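Local coordinates for probable cobalt-precorrin-6B C(15)-methyltransferase (decarboxylating) (Methanothermobacter thermautotrophicus, PDB 1L3I), which probably catalyses methylation of C-15 and decarboxylation of C-12 in cobalt-precorrin-6B, using S-adenosyl-L-methionine, on the anaerobic route to adenosylcobalamin, at residues Ala60-Asn64 against Pro65-Ser69; Gly111-Gln114 against Glu115-Ile119. All blocks are in the same frame, centred on the assembly; numbering follows the deposited sequence.

Both contacts are local ones within the Rossmann-like methyltransferase domain, and they follow each other along the chain. Contact 1 is the turn from strand 57-62 into helix 65-77, part of a beta-alpha-beta unit that strand 84-88 completes. Contact 2, later in sequence, is the N-cap and about the first two turns of helix 113-122, beyond strand 101-106 of the same mixed sheet. Their centres lie about 18 Å apart, yet they touch where R63 reaches over to E112, NH2 coming within 3.7 Å of CD. Contact 1 forms much of the ribose and adenine side of the S-adenosyl-L-homocysteine pocket, and contact 2 joins it through E112, whose OE1 has a weak hydrogen bond with the adenine N6.

Contact 1: Ala60-Asn64 against Pro65-Ser69; sequences AIDRN and PEAIS. With SAH (S-adenosyl-L-homocysteine), chain G.
The chain leaves strand 60-62 at D62, turns through R63 and N64 and enters helix 65-69 running back at 151° to the strand. N64 is the N-cap: its carbonyl O accepts a bond from I68 N (3.1 Å, in the carbonyl plane) and a weak one from A67 N. The D62 carboxylate is wedged between this first helical turn and the ligand. Its CG lies 3.2 Å from A67 CB, and the CD1 methyl of I68 packs on D62 CB at 3.7 Å. With CG roughly anti to the backbone N, chi1 -150° sets the carboxylate beside the ribose, where OD1 accepts from O2' of S-adenosyl-L-homocysteine at 2.8 Å and OD2 from O3' at 2.6 Å. OD1 also takes N64 N at 2.9 Å through its anti lone pair, closing an Asx turn, while G43 N of the glycine-rich loop bonds to OD2; each oxygen is thus gripped twice and the carboxylate held against rotation. An acidic residue at the end of the second strand, bound to both ribose hydroxyls, is a hallmark of Rossmann-fold methyltransferases. An alanine here would take away both oxygens, and would probably leave the two ribose hydroxyls and the backbone N-H groups of N64 and G43 without their acceptor. R63 lies across one face of the adenine: its extended chain brings CG within 3.5 Å of C2 and CD over C5, and NE passes 3.3 Å from N6. D90 forms a salt bridge with NE, while NH2 makes a weak hydrogen bond with G110 O and a long, weak ion pair with E112.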
ATOM      1  N   ALA A  60     -20.902 -19.391 -15.166  1.00 33.31           N
ATOM      2  CA  ALA A  60     -20.735 -18.911 -13.792  1.00 30.42           C
ATOM      3  C   ALA A  60     -21.095 -20.012 -12.788  1.00 31.59           C
ATOM      4  O   ALA A  60     -22.236 -20.440 -12.699  1.00 30.82           O
ATOM      5  CB  ALA A  60     -21.588 -17.681 -13.562  1.00 30.68           C
ATOM      6  N   ILE A  61     -20.112 -20.421 -12.000  1.00 32.25           N
ATOM      7  CA  ILE A  61     -20.287 -21.495 -11.035  1.00 31.06           C
ATOM      8  C   ILE A  61     -20.219 -21.004  -9.591  1.00 33.89           C
ATOM      9  O   ILE A  61     -19.447 -20.085  -9.284  1.00 36.17           O
ATOM     10  CB  ILE A  61     -19.145 -22.519 -11.205  1.00 28.00           C
ATOM     11  CG1 ILE A  61     -19.098 -23.047 -12.631  1.00 26.71           C
ATOM     12  CG2 ILE A  61     -19.269 -23.643 -10.214  1.00 30.54           C
ATOM     13  CD1 ILE A  61     -17.825 -23.811 -12.949  1.00 25.93           C
ATOM     14  N   ASP A  62     -21.001 -21.635  -8.710  1.00 32.92           N
ATOM     15  CA  ASP A  62     -20.988 -21.321  -7.283  1.00 33.38           C
ATOM     16  C   ASP A  62     -21.682 -22.387  -6.428  1.00 33.53           C
ATOM     17  O   ASP A  62     -22.726 -22.909  -6.803  1.00 31.31           O
ATOM     18  CB  ASP A  62     -21.602 -19.952  -7.003  1.00 32.52           C
ATOM     19  CG  ASP A  62     -20.985 -19.289  -5.783  1.00 35.55           C
ATOM     20  OD1 ASP A  62     -21.129 -19.840  -4.671  1.00 37.34           O
ATOM     21  OD2 ASP A  62     -20.345 -18.227  -5.945  1.00 31.91           O
ATOM     22  N   ARG A  63     -21.064 -22.707  -5.294  1.00 35.35           N
ATOM     23  CA  ARG A  63     -21.593 -23.673  -4.327  1.00 35.60           C
ATOM     24  C   ARG A  63     -22.874 -23.107  -3.722  1.00 35.36           C
ATOM     25  O   ARG A  63     -23.844 -23.826  -3.475  1.00 38.84           O
ATOM     26  CB  ARG A  63     -20.637 -23.835  -3.141  1.00 35.27           C
ATOM     27  CG  ARG A  63     -19.316 -24.476  -3.385  1.00 40.21           C
ATOM     28  CD  ARG A  63     -18.526 -24.481  -2.092  1.00 42.92           C
ATOM     29  NE  ARG A  63     -17.256 -25.180  -2.249  1.00 52.55           N
ATOM     30  CZ  ARG A  63     -16.513 -25.632  -1.243  1.00 55.79           C
ATOM     31  NH1 ARG A  63     -16.901 -25.473   0.010  1.00 63.86           N
ATOM     32  NH2 ARG A  63     -15.359 -26.243  -1.498  1.00 56.83           N
ATOM     33  N   ASN A  64     -22.817 -21.820  -3.398  1.00 33.37           N
ATOM     34  CA  ASN A  64     -23.912 -21.122  -2.763  1.00 36.17           C
ATOM     35  C   ASN A  64     -25.083 -20.824  -3.683  1.00 37.29           C
ATOM     36  O   ASN A  64     -24.952 -20.040  -4.630  1.00 39.78           O
ATOM     37  CB  ASN A  64     -23.405 -19.821  -2.118  1.00 37.97           C
ATOM     38  CG  ASN A  64     -24.399 -19.209  -1.107  1.00 39.45           C
ATOM     39  OD1 ASN A  64     -24.233 -18.059  -0.685  1.00 41.17           O
ATOM     40  ND2 ASN A  64     -25.400 -19.973  -0.698  1.00 42.95           N
ATOM     41  N   PRO A  65     -26.264 -21.438  -3.410  1.00 35.09           N
ATOM     42  CA  PRO A  65     -27.482 -21.238  -4.198  1.00 32.18           C
ATOM     43  C   PRO A  65     -27.773 -19.742  -4.204  1.00 32.51           C
ATOM     44  O   PRO A  65     -28.238 -19.192  -5.198  1.00 33.36           O
ATOM     45  CB  PRO A  65     -28.537 -21.966  -3.369  1.00 33.49           C
ATOM     46  CG  PRO A  65     -27.792 -23.073  -2.762  1.00 38.62           C
ATOM     47  CD  PRO A  65     -26.510 -22.413  -2.326  1.00 34.23           C
ATOM     48  N   GLU A  66     -27.465 -19.091  -3.084  1.00 30.53           N
ATOM     49  CA  GLU A  66     -27.687 -17.665  -2.922  1.00 33.04           C
ATOM     50  C   GLU A  66     -26.776 -16.814  -3.783  1.00 32.01           C
ATOM     51  O   GLU A  66     -27.147 -15.703  -4.171  1.00 32.32           O
ATOM     52  CB  GLU A  66     -27.544 -17.278  -1.451  1.00 40.41           C
ATOM     53  CG  GLU A  66     -28.702 -17.769  -0.591  1.00 50.45           C
ATOM     54  CD  GLU A  66     -30.002 -16.950  -0.752  1.00 55.40           C
ATOM     55  OE1 GLU A  66     -30.274 -16.380  -1.836  1.00 57.53           O
ATOM     56  OE2 GLU A  66     -30.770 -16.889   0.228  1.00 61.98           O
ATOM     57  N   ALA A  67     -25.572 -17.316  -4.039  1.00 30.90           N
ATOM     58  CA  ALA A  67     -24.636 -16.602  -4.899  1.00 29.93           C
ATOM     59  C   ALA A  67     -25.178 -16.691  -6.338  1.00 30.38           C
ATOM     60  O   ALA A  67     -25.147 -15.714  -7.089  1.00 29.26           O
ATOM     61  CB  ALA A  67     -23.262 -17.226  -4.813  1.00 22.70           C
ATOM     62  N   ILE A  68     -25.730 -17.851  -6.701  1.00 32.87           N
ATOM     63  CA  ILE A  68     -26.273 -18.044  -8.047  1.00 30.98           C
ATOM     64  C   ILE A  68     -27.493 -17.138  -8.260  1.00 33.23           C
ATOM     65  O   ILE A  68     -27.677 -16.551  -9.330  1.00 30.41           O
ATOM     66  CB  ILE A  68     -26.651 -19.521  -8.288  1.00 32.90           C
ATOM     67  CG1 ILE A  68     -25.384 -20.401  -8.294  1.00 29.23           C
ATOM     68  CG2 ILE A  68     -27.448 -19.659  -9.582  1.00 34.49           C
ATOM     69  CD1 ILE A  68     -24.401 -20.082  -9.406  1.00 24.16           C
ATOM     70  N   SER A  69     -28.292 -17.006  -7.208  1.00 34.05           N
ATOM     71  CA  SER A  69     -29.474 -16.153  -7.247  1.00 35.42           C
ATOM     72  C   SER A  69     -29.087 -14.663  -7.355  1.00 34.60           C
ATOM     73  O   SER A  69     -29.671 -13.927  -8.155  1.00 36.02           O
ATOM     74  CB  SER A  69     -30.318 -16.421  -5.994  1.00 35.71           C
ATOM     75  OG  SER A  69     -31.402 -15.514  -5.881  1.00 38.11           O
TER
HETATM   76  N   SAH G 801     -15.789 -12.292  -7.649  1.00 24.40           N
HETATM   77  CA  SAH G 801     -17.166 -12.253  -7.144  1.00 25.22           C
HETATM   78  CB  SAH G 801     -17.239 -12.671  -5.651  1.00 26.46           C
HETATM   79  CG  SAH G 801     -16.731 -14.119  -5.400  1.00 32.28           C
HETATM   80  SD  SAH G 801     -16.805 -14.714  -3.706  1.00 30.67           S
HETATM   81  C   SAH G 801     -17.717 -10.847  -7.334  1.00 23.12           C
HETATM   82  O   SAH G 801     -16.967 -10.012  -7.869  1.00 22.92           O
HETATM   83  OXT SAH G 801     -18.886 -10.606  -6.970  1.00 26.17           O
HETATM   84  C5' SAH G 801     -16.189 -16.372  -3.870  1.00 27.48           C
HETATM   85  C4' SAH G 801     -17.242 -17.350  -4.255  1.00 28.12           C
HETATM   86  O4' SAH G 801     -16.557 -18.616  -4.305  1.00 32.86           O
HETATM   87  C3' SAH G 801     -18.461 -17.534  -3.222  1.00 23.07           C
HETATM   88  O3' SAH G 801     -19.807 -17.164  -3.665  1.00 26.90           O
HETATM   89  C2' SAH G 801     -18.278 -19.028  -2.867  1.00 26.30           C
HETATM   90  O2' SAH G 801     -19.439 -19.768  -2.459  1.00 23.62           O
HETATM   91  C1' SAH G 801     -17.586 -19.544  -4.108  1.00 29.49           C
HETATM   92  N9  SAH G 801     -16.848 -20.800  -4.054  1.00 31.13           N
HETATM   93  C8  SAH G 801     -15.759 -21.123  -3.209  1.00 34.09           C
HETATM   94  N7  SAH G 801     -15.326 -22.326  -3.438  1.00 29.89           N
HETATM   95  C5  SAH G 801     -16.154 -22.840  -4.462  1.00 30.85           C
HETATM   96  C6  SAH G 801     -16.202 -24.069  -5.143  1.00 29.82           C
HETATM   97  N6  SAH G 801     -15.345 -25.061  -4.877  1.00 27.66           N
HETATM   98  N1  SAH G 801     -17.141 -24.262  -6.113  1.00 35.54           N
HETATM   99  C2  SAH G 801     -17.982 -23.267  -6.367  1.00 32.29           C
HETATM  100  N3  SAH G 801     -18.038 -22.075  -5.800  1.00 30.84           N
HETATM  101  C4  SAH G 801     -17.096 -21.911  -4.849  1.00 25.36           C

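Contact 2: Gly111-Gln114 against Glu115-Ile119; sequences GELQ and EILRI
Q114 and R118, one helical turn apart, lie side by side and point the same way. Along Q114, CB sits against the backbone of its own turn, near E115 N. CG, anti to the backbone N (chi1 -175°), is carried over the centre of the R118 guanidinium, 3.7 Å above its plane. CD comes next, 3.5 Å from NH2; at the tip OE1 lies 3.4 Å and NE2 3.9 Å from R118 NH2. The amide is turned 35° from the guanidinium, so the two flat groups are layered at a slant. R118 N also bonds to Q114 O at 3.0 Å, the donor tilted from the carbonyl plane. E112, the N-cap, starts the helix by giving its O to I116 N (2.9 Å), nearly along the C=O axis, and I116 CG1 packs against that same oxygen. The E112 and E115 side chains lie side by side, their carboxylates turned 56° apart, OE2 and OE1 4.5 Å from each other. D90 adds a further like charge near E112 OE2; the weak, long ion pair from R63 to E112 OE1 may partly offset both. L113 CD1 rests on L117 CG at 4.0 Å, and L117 N bonds to L113 O. Through L117 this start of helix 113-122 packs on I130 and V132 of strand 128-134; L113, Q114 and L117 meet helix 137-149, while E112, E115 and I119 touch P92 of helix 91-95.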
ATOM      1  N   GLY A 111     -10.981 -24.490  -0.756  1.00 38.28           N
ATOM      2  CA  GLY A 111     -10.176 -25.628  -0.365  1.00 36.88           C
ATOM      3  C   GLY A 111      -9.802 -26.541  -1.510  1.00 37.13           C
ATOM      4  O   GLY A 111      -8.911 -27.363  -1.367  1.00 40.47           O
ATOM      5  N   GLU A 112     -10.430 -26.353  -2.665  1.00 38.35           N
ATOM      6  CA  GLU A 112     -10.163 -27.198  -3.831  1.00 39.07           C
ATOM      7  C   GLU A 112      -9.405 -26.491  -4.950  1.00 37.35           C
ATOM      8  O   GLU A 112      -9.507 -26.886  -6.108  1.00 37.02           O
ATOM      9  CB  GLU A 112     -11.487 -27.735  -4.383  1.00 41.62           C
ATOM     10  CG  GLU A 112     -12.344 -28.416  -3.334  1.00 45.73           C
ATOM     11  CD  GLU A 112     -13.755 -28.678  -3.807  1.00 48.49           C
ATOM     12  OE1 GLU A 112     -14.220 -27.976  -4.730  1.00 52.76           O
ATOM     13  OE2 GLU A 112     -14.403 -29.579  -3.235  1.00 53.67           O
ATOM     14  N   LEU A 113      -8.605 -25.488  -4.600  1.00 34.43           N
ATOM     15  CA  LEU A 113      -7.869 -24.728  -5.609  1.00 35.51           C
ATOM     16  C   LEU A 113      -7.051 -25.590  -6.565  1.00 37.74           C
ATOM     17  O   LEU A 113      -7.168 -25.480  -7.792  1.00 36.90           O
ATOM     18  CB  LEU A 113      -6.958 -23.684  -4.957  1.00 30.70           C
ATOM     19  CG  LEU A 113      -6.179 -22.846  -5.967  1.00 30.49           C
ATOM     20  CD1 LEU A 113      -7.120 -21.987  -6.807  1.00 27.70           C
ATOM     21  CD2 LEU A 113      -5.164 -22.000  -5.234  1.00 31.57           C
ATOM     22  N   GLN A 114      -6.227 -26.453  -5.987  1.00 41.59           N
ATOM     23  CA  GLN A 114      -5.363 -27.338  -6.760  1.00 44.34           C
ATOM     24  C   GLN A 114      -6.144 -28.167  -7.776  1.00 41.98           C
ATOM     25  O   GLN A 114      -5.776 -28.233  -8.951  1.00 45.13           O
ATOM     26  CB  GLN A 114      -4.611 -28.245  -5.803  1.00 49.60           C
ATOM     27  CG  GLN A 114      -3.588 -29.127  -6.455  1.00 63.11           C
ATOM     28  CD  GLN A 114      -2.856 -29.957  -5.433  1.00 69.16           C
ATOM     29  OE1 GLN A 114      -3.414 -30.913  -4.871  1.00 73.26           O
ATOM     30  NE2 GLN A 114      -1.606 -29.590  -5.163  1.00 71.11           N
ATOM     31  N   GLU A 115      -7.234 -28.772  -7.317  1.00 43.85           N
ATOM     32  CA  GLU A 115      -8.093 -29.608  -8.158  1.00 41.37           C
ATOM     33  C   GLU A 115      -8.711 -28.783  -9.283  1.00 39.61           C
ATOM     34  O   GLU A 115      -8.703 -29.198 -10.446  1.00 40.49           O
ATOM     35  CB  GLU A 115      -9.200 -30.214  -7.295  1.00 40.42           C
ATOM     36  CG  GLU A 115     -10.106 -31.190  -7.996  1.00 45.54           C
ATOM     37  CD  GLU A 115     -11.181 -31.759  -7.075  1.00 52.75           C
ATOM     38  OE1 GLU A 115     -11.198 -31.407  -5.867  1.00 53.56           O
ATOM     39  OE2 GLU A 115     -12.011 -32.565  -7.565  1.00 56.08           O
ATOM     40  N   ILE A 116      -9.275 -27.632  -8.903  1.00 38.36           N
ATOM     41  CA  ILE A 116      -9.925 -26.681  -9.797  1.00 28.64           C
ATOM     42  C   ILE A 116      -8.955 -26.258 -10.885  1.00 27.22           C
ATOM     43  O   ILE A 116      -9.317 -26.239 -12.060  1.00 29.40           O
ATOM     44  CB  ILE A 116     -10.387 -25.426  -9.006  1.00 28.18           C
ATOM     45  CG1 ILE A 116     -11.559 -25.779  -8.097  1.00 32.49           C
ATOM     46  CG2 ILE A 116     -10.774 -24.277  -9.943  1.00 34.33           C
ATOM     47  CD1 ILE A 116     -11.941 -24.644  -7.165  1.00 31.11           C
ATOM     48  N   LEU A 117      -7.719 -25.948 -10.502  1.00 26.43           N
ATOM     49  CA  LEU A 117      -6.717 -25.530 -11.482  1.00 32.24           C
ATOM     50  C   LEU A 117      -6.311 -26.649 -12.446  1.00 36.27           C
ATOM     51  O   LEU A 117      -6.321 -26.445 -13.659  1.00 36.76           O
ATOM     52  CB  LEU A 117      -5.484 -24.934 -10.794  1.00 30.04           C
ATOM     53  CG  LEU A 117      -5.630 -23.544 -10.182  1.00 28.01           C
ATOM     54  CD1 LEU A 117      -4.291 -23.175  -9.590  1.00 22.50           C
ATOM     55  CD2 LEU A 117      -6.087 -22.513 -11.215  1.00 23.06           C
ATOM     56  N   ARG A 118      -6.001 -27.835 -11.915  1.00 40.08           N
ATOM     57  CA  ARG A 118      -5.622 -28.984 -12.740  1.00 38.77           C
ATOM     58  C   ARG A 118      -6.675 -29.216 -13.809  1.00 35.28           C
ATOM     59  O   ARG A 118      -6.334 -29.461 -14.954  1.00 38.95           O
ATOM     60  CB  ARG A 118      -5.514 -30.251 -11.907  1.00 44.31           C
ATOM     61  CG  ARG A 118      -4.219 -30.426 -11.149  1.00 48.22           C
ATOM     62  CD  ARG A 118      -4.250 -31.768 -10.462  1.00 48.01           C
ATOM     63  NE  ARG A 118      -3.153 -31.980  -9.540  1.00 51.14           N
ATOM     64  CZ  ARG A 118      -3.307 -32.398  -8.288  1.00 59.40           C
ATOM     65  NH1 ARG A 118      -4.526 -32.635  -7.797  1.00 57.18           N
ATOM     66  NH2 ARG A 118      -2.238 -32.635  -7.519  1.00 60.20           N
ATOM     67  N   ILE A 119      -7.946 -29.165 -13.409  1.00 33.80           N
ATOM     68  CA  ILE A 119      -9.073 -29.335 -14.333  1.00 32.97           C
ATOM     69  C   ILE A 119      -9.100 -28.197 -15.350  1.00 36.00           C
ATOM     70  O   ILE A 119      -9.287 -28.441 -16.535  1.00 41.08           O
ATOM     71  CB  ILE A 119     -10.449 -29.393 -13.585  1.00 30.49           C
ATOM     72  CG1 ILE A 119     -10.511 -30.617 -12.660  1.00 29.89           C
ATOM     73  CG2 ILE A 119     -11.613 -29.366 -14.568  1.00 26.01           C
ATOM     74  CD1 ILE A 119     -11.707 -30.625 -11.716  1.00 27.48           C
TER